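Local coordinates for protein oxidoreductase (Listeria innocua, PDB 3E18) that binds NAD in a Rossmann-fold domain and is probably a dehydrogenase of the GFO/IDH/MocA family, its substrate unknown, at residues 133-138 and 186-191; 152-157 and 225-230; 165-170 and 205-210; 196-201 and 340-345. One frame throughout, in Å; residues are numbered along the deposited sequence.

Contact 1. Residues 133-138 and 186-191; sequences IIKEMF and LFLVDS
The phenyl ring of F138 has the branch point of L188 over one face: CG of L188 stands 4.0 Å from the ring centroid, only 14° from the ring normal, a CH-pi contact offset toward the rim. The two methyls straddle the ring's near end, CD1 of L188 lying 3.7 Å from CD2 of F138 while CD2 of L188 faces CD1 of F138. Next to this, CE2 of F138 approaches the carbonyl O of L188 at 3.7 Å. The second ring, F187, meets the aliphatic part of K135 at a slant, with CE of K135 3.9 Å from CE2 of F187, and R126 makes a cation-pi contact with the same ring.

L188 holds the centre. With its CG anti to the backbone N (chi1 -170°), the isobutyl group reaches across to helix 129-140, where CD1 of L188 packs 3.8 Å from CA of K135 and its CD2 touches CG2 of I134. K135 runs past L188 in the opposite direction, and its NZ forms a salt bridge with E139, so the chain lends its methylenes to the apolar contact while its charge is met on its own helix.

The contact joins helix 129-140 to the C-terminal end of helix 173-188, which gives way to a loop at V189. Both helices pack on strand 146-154: L149 touches I134 and L188, and M146 touches F138. W239 of strand 239-243 also packs on I134.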
loop_
_atom_site.group_PDB
_atom_site.type_symbol
_atom_site.label_atom_id
_atom_site.label_comp_id
_atom_site.label_asym_id
_atom_site.label_seq_id
_atom_site.Cartn_x
_atom_site.Cartn_y
_atom_site.Cartn_z
ATOM N N ILE A 133 -20.090 5.177 -6.690
ATOM C CA ILE A 133 -19.976 5.886 -5.388
ATOM C C ILE A 133 -18.678 6.705 -5.312
ATOM O O ILE A 133 -18.717 7.883 -4.965
ATOM C CB ILE A 133 -20.105 4.922 -4.191
ATOM C CG1 ILE A 133 -21.526 4.358 -4.124
ATOM C CG2 ILE A 133 -19.773 5.615 -2.862
ATOM C CD1 ILE A 133 -21.679 3.189 -3.181
ATOM N N ILE A 134 -17.544 6.098 -5.677
ATOM C CA ILE A 134 -16.259 6.817 -5.705
ATOM C C ILE A 134 -16.274 7.974 -6.718
ATOM O O ILE A 134 -15.733 9.068 -6.461
ATOM C CB ILE A 134 -15.063 5.839 -6.005
ATOM C CG1 ILE A 134 -15.050 4.668 -4.999
ATOM C CG2 ILE A 134 -13.732 6.555 -5.961
ATOM C CD1 ILE A 134 -14.822 5.089 -3.539
ATOM N N LYS A 135 -16.892 7.723 -7.870
ATOM C CA LYS A 135 -17.048 8.738 -8.908
ATOM C C LYS A 135 -17.899 9.892 -8.393
ATOM O O LYS A 135 -17.578 11.048 -8.618
ATOM C CB LYS A 135 -17.676 8.121 -10.163
ATOM C CG LYS A 135 -17.736 9.053 -11.357
ATOM C CD LYS A 135 -18.047 8.251 -12.612
ATOM C CE LYS A 135 -17.671 9.020 -13.868
ATOM N NZ LYS A 135 -18.705 10.038 -14.183
ATOM N N GLU A 136 -18.976 9.572 -7.684
ATOM C CA GLU A 136 -19.777 10.628 -7.026
ATOM C C GLU A 136 -18.934 11.456 -6.041
ATOM O O GLU A 136 -18.921 12.700 -6.116
ATOM C CB GLU A 136 -21.011 10.029 -6.333
ATOM C CG GLU A 136 -21.910 11.052 -5.591
ATOM C CD GLU A 136 -22.744 11.954 -6.510
ATOM O OE1 GLU A 136 -22.715 11.773 -7.748
ATOM O OE2 GLU A 136 -23.450 12.846 -5.980
ATOM N N MET A 137 -18.198 10.768 -5.162
ATOM C CA MET A 137 -17.322 11.440 -4.191
ATOM C C MET A 137 -16.281 12.312 -4.883
ATOM O O MET A 137 -16.043 13.439 -4.467
ATOM C CB MET A 137 -16.640 10.434 -3.252
ATOM C CG MET A 137 -17.600 9.639 -2.394
ATOM S SD MET A 137 -16.821 8.302 -1.484
ATOM C CE MET A 137 -15.689 9.212 -0.444
ATOM N N PHE A 138 -15.689 11.783 -5.953
ATOM C CA PHE A 138 -14.628 12.451 -6.706
ATOM C C PHE A 138 -15.150 13.743 -7.338
ATOM O O PHE A 138 -14.517 14.794 -7.235
ATOM C CB PHE A 138 -14.082 11.481 -7.779
ATOM C CG PHE A 138 -12.837 11.956 -8.486
ATOM C CD1 PHE A 138 -11.577 11.673 -7.971
ATOM C CD2 PHE A 138 -12.921 12.639 -9.697
ATOM C CE1 PHE A 138 -10.419 12.113 -8.629
ATOM C CE2 PHE A 138 -11.779 13.075 -10.356
ATOM C CZ PHE A 138 -10.527 12.808 -9.824
ATOM N N LEU A 186 -8.461 5.169 -14.853
ATOM C CA LEU A 186 -8.116 6.076 -15.958
ATOM C C LEU A 186 -9.358 6.786 -16.520
ATOM O O LEU A 186 -9.291 7.919 -17.029
ATOM C CB LEU A 186 -7.347 5.304 -17.037
ATOM C CG LEU A 186 -5.829 5.540 -17.107
ATOM C CD1 LEU A 186 -5.161 5.474 -15.742
ATOM C CD2 LEU A 186 -5.142 4.599 -18.096
ATOM N N PHE A 187 -10.494 6.106 -16.425
ATOM C CA PHE A 187 -11.794 6.722 -16.703
ATOM C C PHE A 187 -12.106 7.843 -15.691
ATOM O O PHE A 187 -12.615 8.900 -16.076
ATOM C CB PHE A 187 -12.891 5.637 -16.710
ATOM C CG PHE A 187 -14.290 6.159 -16.958
ATOM C CD1 PHE A 187 -14.558 7.020 -18.026
ATOM C CD2 PHE A 187 -15.344 5.749 -16.137
ATOM C CE1 PHE A 187 -15.857 7.488 -18.260
ATOM C CE2 PHE A 187 -16.652 6.214 -16.356
ATOM C CZ PHE A 187 -16.902 7.081 -17.426
ATOM N N LEU A 188 -11.791 7.624 -14.411
ATOM C CA LEU A 188 -12.061 8.623 -13.367
ATOM C C LEU A 188 -11.146 9.851 -13.434
ATOM O O LEU A 188 -11.617 10.989 -13.398
ATOM C CB LEU A 188 -11.966 7.991 -11.977
ATOM C CG LEU A 188 -12.442 8.846 -10.801
ATOM C CD1 LEU A 188 -13.908 9.267 -10.958
ATOM C CD2 LEU A 188 -12.231 8.115 -9.487
ATOM N N VAL A 189 -9.840 9.606 -13.528
ATOM C CA VAL A 189 -8.837 10.664 -13.405
ATOM C C VAL A 189 -8.594 11.284 -14.774
ATOM O O VAL A 189 -8.338 10.570 -15.737
ATOM C CB VAL A 189 -7.526 10.098 -12.795
ATOM C CG1 VAL A 189 -6.477 11.203 -12.621
ATOM C CG2 VAL A 189 -7.814 9.423 -11.448
ATOM N N ASP A 190 -8.696 12.604 -14.867
ATOM C CA ASP A 190 -8.461 13.306 -16.129
ATOM C C ASP A 190 -7.049 13.859 -16.124
ATOM O O ASP A 190 -6.826 15.078 -16.022
ATOM C CB ASP A 190 -9.511 14.410 -16.352
ATOM C CG ASP A 190 -9.322 15.162 -17.673
ATOM O OD1 ASP A 190 -8.914 14.546 -18.687
ATOM O OD2 ASP A 190 -9.574 16.386 -17.682
ATOM N N SER A 191 -6.093 12.937 -16.230
ATOM C CA SER A 191 -4.673 13.253 -16.174
ATOM C C SER A 191 -3.875 12.089 -16.749
ATOM O O SER A 191 -4.282 10.927 -16.652
ATOM C CB SER A 191 -4.236 13.522 -14.728
ATOM O OG SER A 191 -2.944 14.100 -14.692
#

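Contact 2. Residues 152-157 and 225-230; sequences RVHGAN and QIEVGT
H154 and E227 meet almost in one plane, the imidazole and carboxylate only 10° apart, and NE2 of H154 donates a short hydrogen bond of 2.6 Å to OE2 of E227. The acceptor uses its anti lone pair, and OE2 lies close to the ring plane. R152 comes to the same oxygen quite differently: its guanidinium is turned 74° from the carboxylate and offers its edge, NE of R152 standing 3.3 Å from OE2 of E227 in a weak, bent salt bridge. The other carboxylate oxygen, OE1 of E227, accepts from NE2 of Q225 at 2.9 Å; a water that takes a bond from NH1 of R152 also lies close to this oxygen and may donate to it.

E227 can reach both partners because its chain leaves the strand extended, CG anti to the backbone N (chi1 -167°). Several donors around one buried carboxylate would be expected to favour its ionised form. NH1 of R152 has a further salt bridge to E150, and ND1 of H154 bonds to L236 N. Q225 of the second subunit bonds to Q225 here, placing this polar cluster at the dimer interface.

Along the backbones, N of V153 bonds to O of E227 at 3.0 Å and N of G229 to O of V153 at 2.9 Å. This is the parallel ladder between strands 146-154 and 223-229, the parallel pair within the otherwise antiparallel mixed sheet of the GFO/IDH/MocA C-terminal domain.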
loop_
_atom_site.group_PDB
_atom_site.type_symbol
_atom_site.label_atom_id
_atom_site.label_comp_id
_atom_site.label_asym_id
_atom_site.label_seq_id
_atom_site.Cartn_x
_atom_site.Cartn_y
_atom_site.Cartn_z
ATOM N N ARG A 152 -8.792 -2.350 -4.534
ATOM C CA ARG A 152 -8.274 -3.688 -4.275
ATOM C C ARG A 152 -9.345 -4.730 -4.530
ATOM O O ARG A 152 -10.464 -4.582 -4.084
ATOM C CB ARG A 152 -7.841 -3.839 -2.800
ATOM C CG ARG A 152 -6.590 -3.069 -2.385
ATOM C CD ARG A 152 -6.266 -3.290 -0.899
ATOM N NE ARG A 152 -5.016 -2.617 -0.501
ATOM C CZ ARG A 152 -4.926 -1.376 -0.027
ATOM N NH1 ARG A 152 -3.741 -0.869 0.295
ATOM N NH2 ARG A 152 -6.009 -0.624 0.114
ATOM N N VAL A 153 -8.996 -5.783 -5.249
ATOM C CA VAL A 153 -9.867 -6.953 -5.308
ATOM C C VAL A 153 -9.100 -8.136 -4.744
ATOM O O VAL A 153 -8.167 -8.640 -5.368
ATOM C CB VAL A 153 -10.396 -7.225 -6.748
ATOM C CG1 VAL A 153 -11.221 -8.511 -6.775
ATOM C CG2 VAL A 153 -11.251 -6.054 -7.237
ATOM N N HIS A 154 -9.506 -8.589 -3.563
ATOM C CA HIS A 154 -8.832 -9.672 -2.866
ATOM C C HIS A 154 -9.756 -10.875 -2.760
ATOM O O HIS A 154 -10.971 -10.727 -2.646
ATOM C CB HIS A 154 -8.475 -9.232 -1.443
ATOM C CG HIS A 154 -7.270 -8.339 -1.353
ATOM N ND1 HIS A 154 -6.792 -7.872 -0.147
ATOM C CD2 HIS A 154 -6.433 -7.856 -2.301
ATOM C CE1 HIS A 154 -5.727 -7.119 -0.359
ATOM N NE2 HIS A 154 -5.484 -7.095 -1.656
ATOM N N GLY A 155 -9.172 -12.063 -2.759
ATOM C CA GLY A 155 -9.947 -13.291 -2.550
ATOM C C GLY A 155 -8.993 -14.435 -2.342
ATOM O O GLY A 155 -7.792 -14.244 -2.429
ATOM N N ALA A 156 -9.504 -15.627 -2.040
ATOM C CA ALA A 156 -8.627 -16.780 -1.927
ATOM C C ALA A 156 -9.153 -17.966 -2.733
ATOM O O ALA A 156 -9.326 -19.061 -2.206
ATOM C CB ALA A 156 -8.406 -17.153 -0.468
ATOM N N ASN A 157 -9.401 -17.732 -4.017
ATOM C CA ASN A 157 -9.895 -18.777 -4.909
ATOM C C ASN A 157 -8.919 -19.140 -6.032
ATOM O O ASN A 157 -9.186 -20.047 -6.830
ATOM C CB ASN A 157 -11.275 -18.397 -5.465
ATOM C CG ASN A 157 -12.380 -18.533 -4.426
ATOM O OD1 ASN A 157 -12.356 -19.441 -3.597
ATOM N ND2 ASN A 157 -13.356 -17.627 -4.468
ATOM N N GLN A 225 -2.999 3.192 -5.766
ATOM C CA GLN A 225 -2.441 1.879 -5.617
ATOM C C GLN A 225 -3.549 0.942 -6.035
ATOM O O GLN A 225 -4.653 1.062 -5.516
ATOM C CB GLN A 225 -2.044 1.615 -4.170
ATOM C CG GLN A 225 -1.472 0.200 -3.951
ATOM C CD GLN A 225 -0.896 -0.000 -2.562
ATOM O OE1 GLN A 225 -0.416 0.942 -1.947
ATOM N NE2 GLN A 225 -0.952 -1.238 -2.054
ATOM N N ILE A 226 -3.253 0.054 -6.987
ATOM C CA ILE A 226 -4.228 -0.918 -7.512
ATOM C C ILE A 226 -3.719 -2.295 -7.181
ATOM O O ILE A 226 -2.542 -2.610 -7.361
ATOM C CB ILE A 226 -4.420 -0.789 -9.061
ATOM C CG1 ILE A 226 -4.710 0.665 -9.479
ATOM C CG2 ILE A 226 -5.424 -1.805 -9.584
ATOM C CD1 ILE A 226 -5.909 1.330 -8.814
ATOM N N GLU A 227 -4.595 -3.166 -6.716
ATOM C CA GLU A 227 -4.067 -4.425 -6.262
ATOM C C GLU A 227 -5.116 -5.464 -6.577
ATOM O O GLU A 227 -6.304 -5.173 -6.511
ATOM C CB GLU A 227 -3.886 -4.278 -4.759
ATOM C CG GLU A 227 -3.098 -5.293 -4.034
ATOM C CD GLU A 227 -2.872 -4.835 -2.610
ATOM O OE1 GLU A 227 -2.040 -3.924 -2.379
ATOM O OE2 GLU A 227 -3.557 -5.369 -1.724
ATOM N N VAL A 228 -4.665 -6.641 -6.988
ATOM C CA VAL A 228 -5.522 -7.819 -7.093
ATOM C C VAL A 228 -4.770 -8.900 -6.381
ATOM O O VAL A 228 -3.553 -9.008 -6.520
ATOM C CB VAL A 228 -5.789 -8.243 -8.564
ATOM C CG1 VAL A 228 -6.567 -9.586 -8.637
ATOM C CG2 VAL A 228 -6.589 -7.186 -9.301
ATOM N N GLY A 229 -5.479 -9.721 -5.617
ATOM C CA GLY A 229 -4.837 -10.855 -5.004
ATOM C C GLY A 229 -5.823 -12.005 -5.023
ATOM O O GLY A 229 -7.028 -11.789 -4.875
ATOM N N THR A 230 -5.303 -13.212 -5.224
ATOM C CA THR A 230 -6.123 -14.432 -5.260
ATOM C C THR A 230 -5.664 -15.427 -4.205
ATOM O O THR A 230 -6.067 -16.597 -4.215
ATOM C CB THR A 230 -6.132 -15.103 -6.672
ATOM O OG1 THR A 230 -4.790 -15.363 -7.127
ATOM C CG2 THR A 230 -6.848 -14.230 -7.683
HETATM O O HOH W 1 -1.990 -3.088 0.062
#

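Contact 3. Residues 165-170 and 205-210; sequences HLKAHG and GDEVDD
K167 and E207 join the two loops through a backbone-to-carboxylate bond: the backbone N of K167 donates to OE2 of E207 at 3.0 Å, nearly straight but reaching the oxygen on its anti side and 33° out of the carboxylate plane. NZ of K167 curls back to the carbonyl O of E207 in a weak bond of 3.2 Å. At the other end, ND1 of H165 donates a weak hydrogen bond to OD1 of D206, which lies in the imidazole plane, although the ring and carboxylate planes stand 79° apart. Between these polar ends V208 wedges in, its CG1 lying 3.5 Å from N of K167 and its CG2 equally far from O of H165.

E207 places its CG between its own backbone N and carbonyl carbon (chi1 61°), then extends, carrying the carboxylate across L166, whose CD2 it touches, and up to the amide of K167. One water ties O of H165, OD1 of D206 and N of E207 together; another joins N of A168 to OE2 of E207, giving that oxygen a second donor.

Farther out, D209 bonds to V174 N at the start of helix 173-188, while I159 touches both D206 and V208. H169 bonds to D76, and O of G170 to the side chain of N75, an NAD-binding residue. The arrangement is a solvent-bordered loop-to-loop junction of the C-terminal domain, with the 165-170 loop directly following the NAD-binding residues W163 and R164, and so probably bordering the cofactor site.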
loop_
_atom_site.group_PDB
_atom_site.type_symbol
_atom_site.label_atom_id
_atom_site.label_comp_id
_atom_site.label_asym_id
_atom_site.label_seq_id
_atom_site.Cartn_x
_atom_site.Cartn_y
_atom_site.Cartn_z
ATOM N N HIS A 165 -4.556 -19.671 -16.998
ATOM C CA HIS A 165 -3.281 -20.061 -16.379
ATOM C C HIS A 165 -2.081 -19.917 -17.313
ATOM O O HIS A 165 -0.937 -20.103 -16.879
ATOM C CB HIS A 165 -3.334 -21.511 -15.881
ATOM C CG HIS A 165 -4.245 -21.725 -14.714
ATOM N ND1 HIS A 165 -3.780 -21.965 -13.437
ATOM C CD2 HIS A 165 -5.596 -21.743 -14.631
ATOM C CE1 HIS A 165 -4.805 -22.122 -12.618
ATOM N NE2 HIS A 165 -5.918 -21.991 -13.318
ATOM N N LEU A 166 -2.330 -19.597 -18.587
ATOM C CA LEU A 166 -1.299 -19.688 -19.624
ATOM C C LEU A 166 -0.964 -18.348 -20.252
ATOM O O LEU A 166 -1.869 -17.575 -20.585
ATOM C CB LEU A 166 -1.739 -20.673 -20.709
ATOM C CG LEU A 166 -1.932 -22.108 -20.205
ATOM C CD1 LEU A 166 -2.830 -22.907 -21.127
ATOM C CD2 LEU A 166 -0.580 -22.789 -20.015
ATOM N N LYS A 167 0.332 -18.087 -20.427
ATOM C CA LYS A 167 0.813 -16.847 -21.063
ATOM C C LYS A 167 0.342 -16.696 -22.507
ATOM O O LYS A 167 0.123 -15.570 -22.983
ATOM C CB LYS A 167 2.344 -16.786 -21.059
ATOM C CG LYS A 167 2.970 -16.235 -19.798
ATOM C CD LYS A 167 4.348 -15.630 -20.095
ATOM C CE LYS A 167 5.077 -15.199 -18.816
ATOM N NZ LYS A 167 4.292 -14.245 -17.958
ATOM N N ALA A 168 0.208 -17.833 -23.194
ATOM C CA ALA A 168 -0.150 -17.884 -24.616
ATOM C C ALA A 168 -1.511 -17.256 -24.876
ATOM O O ALA A 168 -1.710 -16.605 -25.900
ATOM C CB ALA A 168 -0.146 -19.328 -25.117
ATOM N N HIS A 169 -2.428 -17.452 -23.931
ATOM C CA HIS A 169 -3.806 -17.002 -24.055
ATOM C C HIS A 169 -4.089 -15.720 -23.279
ATOM O O HIS A 169 -5.253 -15.375 -23.060
ATOM C CB HIS A 169 -4.743 -18.118 -23.585
ATOM C CG HIS A 169 -4.561 -19.395 -24.336
ATOM N ND1 HIS A 169 -4.982 -19.555 -25.639
ATOM C CD2 HIS A 169 -3.980 -20.565 -23.982
ATOM C CE1 HIS A 169 -4.684 -20.775 -26.050
ATOM N NE2 HIS A 169 -4.073 -21.409 -25.064
ATOM N N GLY A 170 -3.027 -15.025 -22.866
ATOM C CA GLY A 170 -3.154 -13.744 -22.158
ATOM C C GLY A 170 -3.781 -13.911 -20.786
ATOM O O GLY A 170 -4.676 -13.148 -20.400
ATOM N N GLY A 205 2.654 -20.435 -8.193
ATOM C CA GLY A 205 3.630 -21.183 -8.983
ATOM C C GLY A 205 3.286 -21.359 -10.451
ATOM O O GLY A 205 3.912 -22.167 -11.136
ATOM N N ASP A 206 2.308 -20.593 -10.937
ATOM C CA ASP A 206 1.923 -20.617 -12.348
ATOM C C ASP A 206 2.877 -19.800 -13.197
ATOM O O ASP A 206 3.682 -19.024 -12.670
ATOM C CB ASP A 206 0.495 -20.096 -12.532
ATOM C CG ASP A 206 -0.547 -21.129 -12.185
ATOM O OD1 ASP A 206 -0.494 -22.247 -12.743
ATOM O OD2 ASP A 206 -1.426 -20.821 -11.354
ATOM N N GLU A 207 2.782 -19.964 -14.517
ATOM C CA GLU A 207 3.612 -19.186 -15.452
ATOM C C GLU A 207 3.099 -17.753 -15.612
ATOM O O GLU A 207 3.822 -16.865 -16.095
ATOM C CB GLU A 207 3.726 -19.894 -16.814
ATOM C CG GLU A 207 2.394 -20.112 -17.534
ATOM C CD GLU A 207 2.548 -20.821 -18.871
ATOM O OE1 GLU A 207 2.791 -22.053 -18.869
ATOM O OE2 GLU A 207 2.408 -20.151 -19.917
ATOM N N VAL A 208 1.857 -17.535 -15.186
ATOM C CA VAL A 208 1.245 -16.201 -15.141
ATOM C C VAL A 208 1.037 -15.728 -13.700
ATOM O O VAL A 208 0.996 -16.534 -12.770
ATOM C CB VAL A 208 -0.122 -16.162 -15.863
ATOM C CG1 VAL A 208 0.043 -16.517 -17.337
ATOM C CG2 VAL A 208 -1.139 -17.097 -15.190
ATOM N N ASP A 209 0.908 -14.413 -13.544
ATOM C CA ASP A 209 0.708 -13.779 -12.241
ATOM C C ASP A 209 -0.636 -14.132 -11.612
ATOM O O ASP A 209 -1.659 -14.166 -12.297
ATOM C CB ASP A 209 0.837 -12.262 -12.380
ATOM C CG ASP A 209 -0.267 -11.650 -13.237
ATOM O OD1 ASP A 209 -0.188 -11.729 -14.483
ATOM O OD2 ASP A 209 -1.211 -11.076 -12.659
ATOM N N ASP A 210 -0.632 -14.403 -10.308
ATOM C CA ASP A 210 -1.872 -14.709 -9.596
ATOM C C ASP A 210 -2.330 -13.477 -8.818
ATOM O O ASP A 210 -3.309 -13.498 -8.066
ATOM C CB ASP A 210 -1.711 -15.945 -8.702
ATOM C CG ASP A 210 -0.583 -15.807 -7.685
ATOM O OD1 ASP A 210 -0.676 -14.927 -6.808
ATOM O OD2 ASP A 210 0.385 -16.601 -7.744
HETATM O O HOH W 2 0.938 -22.215 -15.349
HETATM O O HOH W 3 1.638 -20.490 -22.569
#

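Contact 4. Residues 196-201 and 340-345; sequences VSANLS and EAAETN
Strand 196-201 and helix 340-344 cross at -66°, their axes approaching to 6.3 Å, a closeness that fits the alanines on the facing side of the helix. A341 points its methyl into the strand backbone: CB of A341 is 3.7 Å from O of V196 and 3.8 Å from N of A198. One residue on, A342 lies against the next part of the strand, with its CA 3.5 Å from O of A198 in a CA-H...O contact and its CB 3.7 Å from CG of L200.

L200 holds its CG anti to the carbonyl carbon (chi1 -54°), which brings the branch point, more than the methyls, against A342. The methyl of A198 sits near both alanines, 4.3 Å from CB of A341. Past the helix, a water lies between O of A198 and OD1 of N345, within bonding distance of both. Within the helical segment, N and OG1 of T344 reach O of E340 from opposite faces of the carbonyl plane.

V196 also packs on L334, A337 and I338 of the same helix, while N345 bonds to S195 and H349 of the second subunit. This is alpha/beta packing of the C-terminal helix 325-344 across a strand near the edge of the large mixed sheet.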
loop_
_atom_site.group_PDB
_atom_site.type_symbol
_atom_site.label_atom_id
_atom_site.label_comp_id
_atom_site.label_asym_id
_atom_site.label_seq_id
_atom_site.Cartn_x
_atom_site.Cartn_y
_atom_site.Cartn_z
ATOM N N VAL A 196 4.861 4.490 -13.012
ATOM C CA VAL A 196 4.274 3.212 -12.558
ATOM C C VAL A 196 5.383 2.345 -11.981
ATOM O O VAL A 196 6.419 2.158 -12.627
ATOM C CB VAL A 196 3.701 2.385 -13.751
ATOM C CG1 VAL A 196 2.863 1.213 -13.254
ATOM C CG2 VAL A 196 2.914 3.238 -14.696
ATOM N N SER A 197 5.167 1.785 -10.790
ATOM C CA SER A 197 6.028 0.723 -10.300
ATOM C C SER A 197 5.056 -0.419 -10.038
ATOM O O SER A 197 3.884 -0.174 -9.818
ATOM C CB SER A 197 6.722 1.145 -9.006
ATOM O OG SER A 197 5.810 1.362 -7.945
ATOM N N ALA A 198 5.534 -1.641 -10.096
ATOM C CA ALA A 198 4.649 -2.807 -9.911
ATOM C C ALA A 198 5.437 -3.997 -9.483
ATOM O O ALA A 198 6.642 -4.085 -9.723
ATOM C CB ALA A 198 3.885 -3.136 -11.219
ATOM N N ASN A 199 4.742 -4.917 -8.831
ATOM C CA ASN A 199 5.319 -6.204 -8.490
ATOM C C ASN A 199 4.218 -7.217 -8.680
ATOM O O ASN A 199 3.056 -6.945 -8.398
ATOM C CB ASN A 199 5.930 -6.193 -7.061
ATOM C CG ASN A 199 5.533 -7.430 -6.240
ATOM O OD1 ASN A 199 6.059 -8.545 -6.440
ATOM N ND2 ASN A 199 4.628 -7.224 -5.279
ATOM N N LEU A 200 4.582 -8.363 -9.242
ATOM C CA LEU A 200 3.611 -9.412 -9.530
ATOM C C LEU A 200 3.730 -10.535 -8.516
ATOM O O LEU A 200 4.804 -10.792 -7.975
ATOM C CB LEU A 200 3.833 -9.984 -10.937
ATOM C CG LEU A 200 3.872 -9.060 -12.154
ATOM C CD1 LEU A 200 4.229 -9.833 -13.431
ATOM C CD2 LEU A 200 2.564 -8.325 -12.325
ATOM N N SER A 201 2.630 -11.229 -8.278
ATOM C CA SER A 201 2.664 -12.389 -7.405
ATOM C C SER A 201 2.698 -13.679 -8.214
ATOM O O SER A 201 1.897 -13.860 -9.123
ATOM C CB SER A 201 1.451 -12.394 -6.482
ATOM O OG SER A 201 1.380 -13.624 -5.781
ATOM N N GLU A 340 6.469 -4.260 -17.689
ATOM C CA GLU A 340 7.841 -3.797 -17.790
ATOM C C GLU A 340 8.415 -3.425 -16.413
ATOM O O GLU A 340 9.550 -3.802 -16.087
ATOM C CB GLU A 340 7.915 -2.600 -18.739
ATOM C CG GLU A 340 9.348 -2.122 -18.993
ATOM C CD GLU A 340 9.421 -0.767 -19.669
ATOM O OE1 GLU A 340 8.440 -0.349 -20.332
ATOM O OE2 GLU A 340 10.476 -0.113 -19.539
ATOM N N ALA A 341 7.632 -2.700 -15.611
ATOM C CA ALA A 341 8.057 -2.275 -14.271
ATOM C C ALA A 341 8.367 -3.467 -13.388
ATOM O O ALA A 341 9.392 -3.497 -12.708
ATOM C CB ALA A 341 6.983 -1.372 -13.616
ATOM N N ALA A 342 7.500 -4.469 -13.419
ATOM C CA ALA A 342 7.723 -5.667 -12.622
ATOM C C ALA A 342 8.876 -6.560 -13.117
ATOM O O ALA A 342 9.630 -7.111 -12.311
ATOM C CB ALA A 342 6.451 -6.451 -12.531
ATOM N N GLU A 343 9.015 -6.711 -14.430
ATOM C CA GLU A 343 10.094 -7.549 -14.969
ATOM C C GLU A 343 11.484 -6.908 -14.822
ATOM O O GLU A 343 12.462 -7.613 -14.626
ATOM C CB GLU A 343 9.805 -8.000 -16.417
ATOM C CG GLU A 343 10.218 -7.029 -17.517
ATOM C CD GLU A 343 10.810 -7.725 -18.741
ATOM O OE1 GLU A 343 11.289 -8.876 -18.612
ATOM O OE2 GLU A 343 10.809 -7.109 -19.830
ATOM N N THR A 344 11.569 -5.581 -14.876
ATOM C CA THR A 344 12.851 -4.920 -14.715
ATOM C C THR A 344 13.092 -4.402 -13.289
ATOM O O THR A 344 14.163 -3.856 -13.011
ATOM C CB THR A 344 13.020 -3.758 -15.709
ATOM O OG1 THR A 344 12.049 -2.743 -15.432
ATOM C CG2 THR A 344 12.844 -4.254 -17.153
ATOM N N ASN A 345 12.110 -4.589 -12.402
ATOM C CA ASN A 345 12.135 -4.047 -11.015
ATOM C C ASN A 345 12.535 -2.571 -10.991
ATOM O O ASN A 345 13.438 -2.155 -10.270
ATOM C CB ASN A 345 13.038 -4.900 -10.112
ATOM C CG ASN A 345 12.837 -4.629 -8.622
ATOM O OD1 ASN A 345 11.837 -4.041 -8.182
ATOM N ND2 ASN A 345 13.801 -5.069 -7.836
HETATM O O HOH W 4 9.321 -4.550 -9.277
#

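Contact 2 is the buried one, a polar cluster over a parallel strand pair inside the mixed sheet; contact 3 lies at the surface and joins two loops through one good backbone-to-carboxylate bond, weaker ones and waters. Contacts 1 and 4 are partly buried and apolar: contact 1 pairs two helices that both rest on strand 146-154, with aromatic and leucine groups, and contact 4 lays a helix across a strand through small alanines. Strand 146-154 also carries part of contact 2. Contacts 2 and 3 touch where T230 OG1 probably bonds to D210 O, and contacts 3 and 4 where D210 OD1 probably bonds to S201 OG. Contacts 2 and 4 both reach the second subunit.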